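PDB 6KVR: fatty acid amide hydrolase from Candida albicans, which probably hydrolyses amides of monocarboxylic acids, among them fatty acid amides, to the carboxylate and ammonium, as a member of the amidase signature family. Local coordinates for residues Asn452-Met455 against Lys459-Phe462; Val442-Leu447 against Trp487-Phe492. All coordinates share one frame; numbering follows the deposited sequence.

Contact 1: Asn452-Met455 against Lys459-Phe462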
ATOM      1  N   ASN A 452     -10.119  -3.487 -12.887  1.00 29.61           N
ATOM      2  CA  ASN A 452      -9.126  -4.535 -13.062  1.00 32.42           C
ATOM      3  C   ASN A 452      -9.780  -5.780 -13.654  1.00 34.74           C
ATOM      4  O   ASN A 452      -9.225  -6.402 -14.564  1.00 34.24           O
ATOM      5  CB  ASN A 452      -8.440  -4.820 -11.723  1.00 29.63           C
ATOM      6  CG  ASN A 452      -7.396  -5.931 -11.798  1.00 32.14           C
ATOM      7  OD1 ASN A 452      -6.411  -5.846 -12.540  1.00 28.22           O
ATOM      8  ND2 ASN A 452      -7.592  -6.967 -10.985  1.00 31.76           N
ATOM      9  N   ASP A 453     -10.994  -6.110 -13.200  1.00 31.41           N
ATOM     10  CA  ASP A 453     -11.717  -7.250 -13.753  1.00 32.70           C
ATOM     11  C   ASP A 453     -12.044  -7.038 -15.223  1.00 37.56           C
ATOM     12  O   ASP A 453     -12.121  -8.005 -15.988  1.00 34.91           O
ATOM     13  CB  ASP A 453     -13.020  -7.476 -12.997  1.00 34.41           C
ATOM     14  CG  ASP A 453     -12.803  -8.049 -11.609  1.00 38.94           C
ATOM     15  OD1 ASP A 453     -11.682  -8.520 -11.310  1.00 38.55           O
ATOM     16  OD2 ASP A 453     -13.769  -8.032 -10.816  1.00 36.56           O
ATOM     17  N   PHE A 454     -12.285  -5.786 -15.624  1.00 30.42           N
ATOM     18  CA  PHE A 454     -12.556  -5.500 -17.026  1.00 30.47           C
ATOM     19  C   PHE A 454     -11.354  -5.846 -17.893  1.00 34.49           C
ATOM     20  O   PHE A 454     -11.489  -6.540 -18.906  1.00 39.68           O
ATOM     21  CB  PHE A 454     -12.937  -4.031 -17.217  1.00 34.40           C
ATOM     22  CG  PHE A 454     -12.838  -3.565 -18.654  1.00 34.12           C
ATOM     23  CD1 PHE A 454     -13.785  -3.956 -19.592  1.00 35.57           C
ATOM     24  CD2 PHE A 454     -11.799  -2.757 -19.063  1.00 32.79           C
ATOM     25  CE1 PHE A 454     -13.706  -3.540 -20.915  1.00 36.89           C
ATOM     26  CE2 PHE A 454     -11.711  -2.323 -20.388  1.00 37.97           C
ATOM     27  CZ  PHE A 454     -12.672  -2.720 -21.316  1.00 37.63           C
HETATM   28  N   MSE A 455     -10.168  -5.377 -17.510  1.00 30.23           N
HETATM   29  CA  MSE A 455      -8.975  -5.646 -18.295  1.00 34.72           C
HETATM   30  C   MSE A 455      -8.456  -7.091 -18.209  1.00 37.40           C
HETATM   31  O   MSE A 455      -7.870  -7.585 -19.174  1.00 29.97           O
HETATM   32  CB  MSE A 455      -7.848  -4.680 -17.912  1.00 34.77           C
HETATM   33  CG  MSE A 455      -8.222  -3.204 -18.086  1.00 34.74           C
HETATM   34 SE   MSE A 455      -6.866  -1.988 -17.435  0.56 38.93          SE
HETATM   35  CE  MSE A 455      -5.528  -2.339 -18.814  1.00 32.77           C
ATOM     36  N   LYS A 459      -8.953  -9.501 -21.533  1.00 40.90           N
ATOM     37  CA  LYS A 459      -7.574  -9.525 -22.026  1.00 35.50           C
ATOM     38  C   LYS A 459      -7.165  -8.187 -22.640  1.00 37.29           C
ATOM     39  O   LYS A 459      -6.476  -8.126 -23.665  1.00 37.87           O
ATOM     40  CB  LYS A 459      -7.380 -10.691 -22.999  1.00 40.09           C
ATOM     41  CG  LYS A 459      -7.690 -12.046 -22.340  1.00 50.22           C
ATOM     42  CD  LYS A 459      -7.224 -13.244 -23.169  1.00 54.58           C
ATOM     43  CE  LYS A 459      -7.031 -14.476 -22.281  1.00 53.91           C
ATOM     44  NZ  LYS A 459      -8.129 -14.627 -21.270  1.00 60.98           N
ATOM     45  N   VAL A 460      -7.582  -7.100 -21.986  1.00 40.29           N
ATOM     46  CA  VAL A 460      -7.199  -5.747 -22.382  1.00 35.41           C
ATOM     47  C   VAL A 460      -5.808  -5.440 -21.840  1.00 34.86           C
ATOM     48  O   VAL A 460      -5.540  -5.634 -20.649  1.00 39.35           O
ATOM     49  CB  VAL A 460      -8.216  -4.718 -21.860  1.00 36.05           C
ATOM     50  CG1 VAL A 460      -7.811  -3.300 -22.291  1.00 31.60           C
ATOM     51  CG2 VAL A 460      -9.618  -5.059 -22.333  1.00 37.36           C
ATOM     52  N   ASP A 461      -4.926  -4.932 -22.700  1.00 34.04           N
ATOM     53  CA  ASP A 461      -3.605  -4.507 -22.243  1.00 33.79           C
ATOM     54  C   ASP A 461      -3.593  -3.070 -21.712  1.00 35.13           C
ATOM     55  O   ASP A 461      -2.976  -2.809 -20.675  1.00 38.71           O
ATOM     56  CB  ASP A 461      -2.577  -4.623 -23.376  1.00 38.09           C
ATOM     57  CG  ASP A 461      -2.391  -6.050 -23.867  1.00 42.55           C
ATOM     58  OD1 ASP A 461      -1.827  -6.867 -23.116  1.00 47.77           O
ATOM     59  OD2 ASP A 461      -2.791  -6.355 -25.015  1.00 44.42           O
ATOM     60  N   PHE A 462      -4.230  -2.125 -22.407  1.00 27.62           N
ATOM     61  CA  PHE A 462      -4.147  -0.713 -22.027  1.00 31.54           C
ATOM     62  C   PHE A 462      -5.447   0.010 -22.325  1.00 28.44           C
ATOM     63  O   PHE A 462      -6.254  -0.422 -23.150  1.00 29.44           O
ATOM     64  CB  PHE A 462      -3.005   0.012 -22.744  1.00 27.93           C
ATOM     65  CG  PHE A 462      -1.687  -0.680 -22.605  1.00 36.11           C
ATOM     66  CD1 PHE A 462      -0.955  -0.576 -21.427  1.00 33.30           C
ATOM     67  CD2 PHE A 462      -1.188  -1.460 -23.635  1.00 36.74           C
ATOM     68  CE1 PHE A 462       0.264  -1.232 -21.285  1.00 33.01           C
ATOM     69  CE2 PHE A 462       0.032  -2.124 -23.496  1.00 39.16           C
ATOM     70  CZ  PHE A 462       0.759  -2.006 -22.316  1.00 29.96           C
TER

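Contact 2: Val442-Leu447 against Trp487-Phe492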
ATOM      1  N   VAL A 442     -13.942   1.948   0.798  1.00 22.44           N
ATOM      2  CA  VAL A 442     -14.654   0.777   0.285  1.00 26.12           C
ATOM      3  C   VAL A 442     -15.065   1.008  -1.163  1.00 26.45           C
ATOM      4  O   VAL A 442     -14.859   0.150  -2.028  1.00 25.26           O
ATOM      5  CB  VAL A 442     -15.875   0.448   1.171  1.00 29.16           C
ATOM      6  CG1 VAL A 442     -16.808  -0.546   0.463  1.00 27.22           C
ATOM      7  CG2 VAL A 442     -15.437  -0.125   2.530  1.00 27.49           C
ATOM      8  N   THR A 443     -15.652   2.176  -1.443  1.00 23.49           N
ATOM      9  CA  THR A 443     -16.000   2.547  -2.815  1.00 30.32           C
ATOM     10  C   THR A 443     -14.786   2.478  -3.742  1.00 24.48           C
ATOM     11  O   THR A 443     -14.873   1.957  -4.860  1.00 24.57           O
ATOM     12  CB  THR A 443     -16.586   3.958  -2.830  1.00 27.03           C
ATOM     13  OG1 THR A 443     -17.774   3.989  -2.035  1.00 26.74           O
ATOM     14  CG2 THR A 443     -16.897   4.378  -4.235  1.00 24.28           C
ATOM     15  N   ARG A 444     -13.650   3.022  -3.296  1.00 21.19           N
ATOM     16  CA  ARG A 444     -12.425   2.987  -4.093  1.00 25.93           C
ATOM     17  C   ARG A 444     -12.027   1.557  -4.431  1.00 24.53           C
ATOM     18  O   ARG A 444     -11.632   1.257  -5.564  1.00 24.98           O
ATOM     19  CB  ARG A 444     -11.294   3.679  -3.329  1.00 25.32           C
ATOM     20  CG  ARG A 444      -9.933   3.589  -3.991  1.00 25.02           C
ATOM     21  CD  ARG A 444      -8.839   3.884  -2.979  1.00 27.72           C
ATOM     22  NE  ARG A 444      -8.752   2.809  -2.001  1.00 31.86           N
ATOM     23  CZ  ARG A 444      -8.078   2.856  -0.858  1.00 31.56           C
ATOM     24  NH1 ARG A 444      -7.377   3.922  -0.506  1.00 27.76           N
ATOM     25  NH2 ARG A 444      -8.106   1.799  -0.049  1.00 34.17           N
ATOM     26  N   ASP A 445     -12.095   0.666  -3.454  1.00 24.13           N
ATOM     27  CA  ASP A 445     -11.684  -0.705  -3.708  1.00 24.72           C
ATOM     28  C   ASP A 445     -12.635  -1.387  -4.683  1.00 27.40           C
ATOM     29  O   ASP A 445     -12.195  -2.166  -5.540  1.00 28.06           O
ATOM     30  CB  ASP A 445     -11.586  -1.463  -2.388  1.00 27.41           C
ATOM     31  CG  ASP A 445     -10.395  -1.003  -1.551  1.00 41.63           C
ATOM     32  OD1 ASP A 445      -9.540  -0.241  -2.088  1.00 39.47           O
ATOM     33  OD2 ASP A 445     -10.297  -1.423  -0.373  1.00 43.13           O
ATOM     34  N   GLN A 446     -13.939  -1.086  -4.589  1.00 22.15           N
ATOM     35  CA  GLN A 446     -14.897  -1.662  -5.533  1.00 29.84           C
ATOM     36  C   GLN A 446     -14.640  -1.175  -6.953  1.00 29.66           C
ATOM     37  O   GLN A 446     -14.734  -1.957  -7.908  1.00 29.62           O
ATOM     38  CB  GLN A 446     -16.326  -1.338  -5.106  1.00 25.79           C
ATOM     39  CG  GLN A 446     -16.797  -2.182  -3.947  1.00 31.40           C
ATOM     40  CD  GLN A 446     -18.045  -1.618  -3.300  1.00 36.76           C
ATOM     41  OE1 GLN A 446     -18.410  -0.472  -3.538  1.00 37.61           O
ATOM     42  NE2 GLN A 446     -18.721  -2.434  -2.494  1.00 36.71           N
ATOM     43  N   LEU A 447     -14.327   0.112  -7.110  1.00 23.28           N
ATOM     44  CA  LEU A 447     -14.017   0.652  -8.430  1.00 27.04           C
ATOM     45  C   LEU A 447     -12.762   0.016  -9.003  1.00 26.16           C
ATOM     46  O   LEU A 447     -12.720  -0.343 -10.184  1.00 25.69           O
ATOM     47  CB  LEU A 447     -13.840   2.167  -8.348  1.00 31.07           C
ATOM     48  CG  LEU A 447     -15.118   2.930  -8.022  1.00 32.15           C
ATOM     49  CD1 LEU A 447     -14.747   4.313  -7.538  1.00 27.08           C
ATOM     50  CD2 LEU A 447     -16.033   2.995  -9.245  1.00 28.83           C
ATOM     51  N   TRP A 487      -7.710   7.992 -12.889  1.00 21.25           N
ATOM     52  CA  TRP A 487      -6.585   7.090 -12.682  1.00 27.13           C
ATOM     53  C   TRP A 487      -5.875   7.317 -11.345  1.00 27.72           C
ATOM     54  O   TRP A 487      -5.061   6.470 -10.944  1.00 23.36           O
ATOM     55  CB  TRP A 487      -5.611   7.206 -13.869  1.00 20.40           C
ATOM     56  CG  TRP A 487      -6.402   7.115 -15.145  1.00 24.69           C
ATOM     57  CD1 TRP A 487      -6.624   8.112 -16.039  1.00 23.29           C
ATOM     58  CD2 TRP A 487      -7.141   5.968 -15.629  1.00 24.13           C
ATOM     59  NE1 TRP A 487      -7.427   7.660 -17.061  1.00 27.42           N
ATOM     60  CE2 TRP A 487      -7.763   6.351 -16.830  1.00 23.66           C
ATOM     61  CE3 TRP A 487      -7.322   4.660 -15.165  1.00 26.43           C
ATOM     62  CZ2 TRP A 487      -8.561   5.476 -17.578  1.00 25.43           C
ATOM     63  CZ3 TRP A 487      -8.114   3.783 -15.919  1.00 25.45           C
ATOM     64  CH2 TRP A 487      -8.729   4.200 -17.103  1.00 23.05           C
ATOM     65  N   ASN A 488      -6.184   8.406 -10.630  1.00 21.74           N
ATOM     66  CA  ASN A 488      -5.667   8.531  -9.269  1.00 23.68           C
ATOM     67  C   ASN A 488      -6.463   7.676  -8.293  1.00 23.16           C
ATOM     68  O   ASN A 488      -5.879   7.023  -7.421  1.00 23.58           O
ATOM     69  CB  ASN A 488      -5.688   9.984  -8.812  1.00 21.93           C
ATOM     70  CG  ASN A 488      -4.740  10.851  -9.614  1.00 20.60           C
ATOM     71  OD1 ASN A 488      -5.169  11.612 -10.473  1.00 25.06           O
ATOM     72  ND2 ASN A 488      -3.447  10.715  -9.359  1.00 20.47           N
ATOM     73  N   ILE A 489      -7.792   7.663  -8.415  1.00 20.61           N
ATOM     74  CA  ILE A 489      -8.554   6.854  -7.471  1.00 26.47           C
ATOM     75  C   ILE A 489      -8.389   5.371  -7.799  1.00 21.57           C
ATOM     76  O   ILE A 489      -8.326   4.544  -6.892  1.00 23.31           O
ATOM     77  CB  ILE A 489     -10.039   7.296  -7.408  1.00 20.05           C
ATOM     78  CG1 ILE A 489     -10.753   6.555  -6.282  1.00 21.30           C
ATOM     79  CG2 ILE A 489     -10.774   7.048  -8.728  1.00 21.19           C
ATOM     80  CD1 ILE A 489     -12.229   6.949  -6.104  1.00 22.65           C
ATOM     81  N   LEU A 490      -8.270   5.010  -9.081  1.00 24.49           N
ATOM     82  CA  LEU A 490      -7.973   3.616  -9.423  1.00 23.94           C
ATOM     83  C   LEU A 490      -6.517   3.248  -9.159  1.00 24.30           C
ATOM     84  O   LEU A 490      -6.216   2.059  -8.997  1.00 26.11           O
ATOM     85  CB  LEU A 490      -8.301   3.334 -10.894  1.00 21.80           C
ATOM     86  CG  LEU A 490      -9.756   3.542 -11.351  1.00 24.68           C
ATOM     87  CD1 LEU A 490      -9.913   3.375 -12.873  1.00 23.50           C
ATOM     88  CD2 LEU A 490     -10.713   2.618 -10.610  1.00 20.15           C
ATOM     89  N   ASP A 491      -5.618   4.238  -9.103  1.00 23.29           N
ATOM     90  CA  ASP A 491      -4.172   4.016  -8.972  1.00 25.12           C
ATOM     91  C   ASP A 491      -3.624   3.108 -10.082  1.00 27.36           C
ATOM     92  O   ASP A 491      -2.879   2.157  -9.826  1.00 25.24           O
ATOM     93  CB  ASP A 491      -3.797   3.451  -7.603  1.00 23.80           C
ATOM     94  CG  ASP A 491      -2.282   3.503  -7.341  1.00 31.16           C
ATOM     95  OD1 ASP A 491      -1.792   2.767  -6.441  1.00 29.33           O
ATOM     96  OD2 ASP A 491      -1.560   4.251  -8.049  1.00 29.53           O
ATOM     97  N   PHE A 492      -3.977   3.421 -11.327  1.00 23.66           N
ATOM     98  CA  PHE A 492      -3.393   2.696 -12.456  1.00 25.35           C
ATOM     99  C   PHE A 492      -2.205   3.475 -13.009  1.00 24.34           C
ATOM    100  O   PHE A 492      -2.281   4.702 -13.148  1.00 22.95           O
ATOM    101  CB  PHE A 492      -4.415   2.493 -13.590  1.00 25.50           C
ATOM    102  CG  PHE A 492      -5.457   1.408 -13.329  1.00 26.08           C
ATOM    103  CD1 PHE A 492      -5.665   0.891 -12.064  1.00 26.65           C
ATOM    104  CD2 PHE A 492      -6.224   0.907 -14.381  1.00 30.57           C
ATOM    105  CE1 PHE A 492      -6.624  -0.099 -11.828  1.00 30.78           C
ATOM    106  CE2 PHE A 492      -7.177  -0.093 -14.164  1.00 31.67           C
ATOM    107  CZ  PHE A 492      -7.377  -0.596 -12.875  1.00 29.13           C
TER

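Contact 1: Asn452-Met455 against Lys459-Phe462
Met455, a selenomethionine in this crystal, accounts for most of the helix side of the contact, because its side chain runs past Val460 and on to the backbone that follows. Its CB lies 3.7 Å from the backbone O of Val460 and 4.0 Å from CB of that residue, and CG stays alongside the same CB as the two side chains cross at about a right angle. CG sits anti to the carbonyl carbon (chi1 -58°), and the chain runs extended to the selenium, which packs on the ring of Phe492. There a bend at chi3 (70°) turns the methyl toward the 459-462 segment, where CE ends 3.2 Å from the backbone O of Asp461.

The backbone of the same residue makes the polar link. Val460 N donates to Met455 O over 2.9 Å, in the carbonyl plane and on a lone pair, although the N-H is bent well off line (134°). This is the longer-range bond of a Schellman motif: Lys459, with positive phi, is the C' residue that ends the helix and turns the chain back. The turn brings the CG2 branch of Val460 up to the ring of Phe454, 4.0 Å from CE2 and equally close to CZ.

A short turn thus leads from helix 434-457 into strand 462-466. Phe454 stacks on Phe380 and, like Val460, rests on Ala345 of strand 343-346, while Asp461 bonds to Thr343 and Phe462 packs against helix 552-565. On the helix side, Asn452 ND2 bonds to the backbone O of Trp320 of the second subunit.

Contact 2: Val442-Leu447 against Trp487-Phe492
Apolar contacts between Leu447, Ile489, Leu490 and the aliphatic part of Arg444 make up most of this helix-to-helix meeting. Leu447 touches both Ile489 and Leu490: its CD1 reaches the tip of Ile489, 3.9 Å from CD1, and its CB lies 3.9 Å from CD2 of Leu490. Ile489 can reach this far because CG1 is anti to the backbone N (chi1 -172°) and CD1 extends the chain in the same sense. Nearer its root, the CG1 of Ile489 lies against CG of Arg444 at 3.8 Å, the two chains crossing at a slant.

Carbon against backbone oxygen is the second kind. CG of Arg444 comes to 3.5 Å from the O of Ile489, an oxygen that also accepts a hydrogen bond from Arg448, and the CD2 of Leu490 lies 3.6 Å from Leu447 O.

Ionic bonds lie to one side of this patch, and none joins the two segments. A bend at chi3 (69°) lets the guanidinium of Arg444 meet Asp445 side-on: NE and NH2 both donate to OD1, each over 3.2 Å and both from the same face of the carboxylate. NH2 also forms a salt bridge to Glu290 of the second subunit, and NH1 donates to the backbone O of Ser291 of its own chain. At the end of helix 482-490, Asp491 is the C' residue of a Schellman motif, with its carboxylate bridged to Arg271 and Arg549.

The chemistry is therefore divided. Hydrocarbon and carbon-to-oxygen packing join the segments, with Arg448 to Ile489 O a polar tie one turn along, while two carboxylates, one across the dimer interface, grip the charged end of Arg444 and probably compensate its buried charge.

Overall arrangement
Helix 434-457 is common to both contacts, whose centres lie 15 Å apart. Contact 2 uses the earlier part of the helix, against helix 482-490; contact 1 comes at its C-terminal end, where the chain turns into strand 462-466 of the large mixed sheet. The order along the chain is 442-447, 452-455, 459-462, 487-492, so contact 1 falls wholly between the two halves of contact 2. Phe492 joins them directly, its CZ packing 4.0 Å from Asn452 N. Both contacts also touch the second subunit, so one helix connects the sheet, a helix near the predicted substrate site, and the dimer partner.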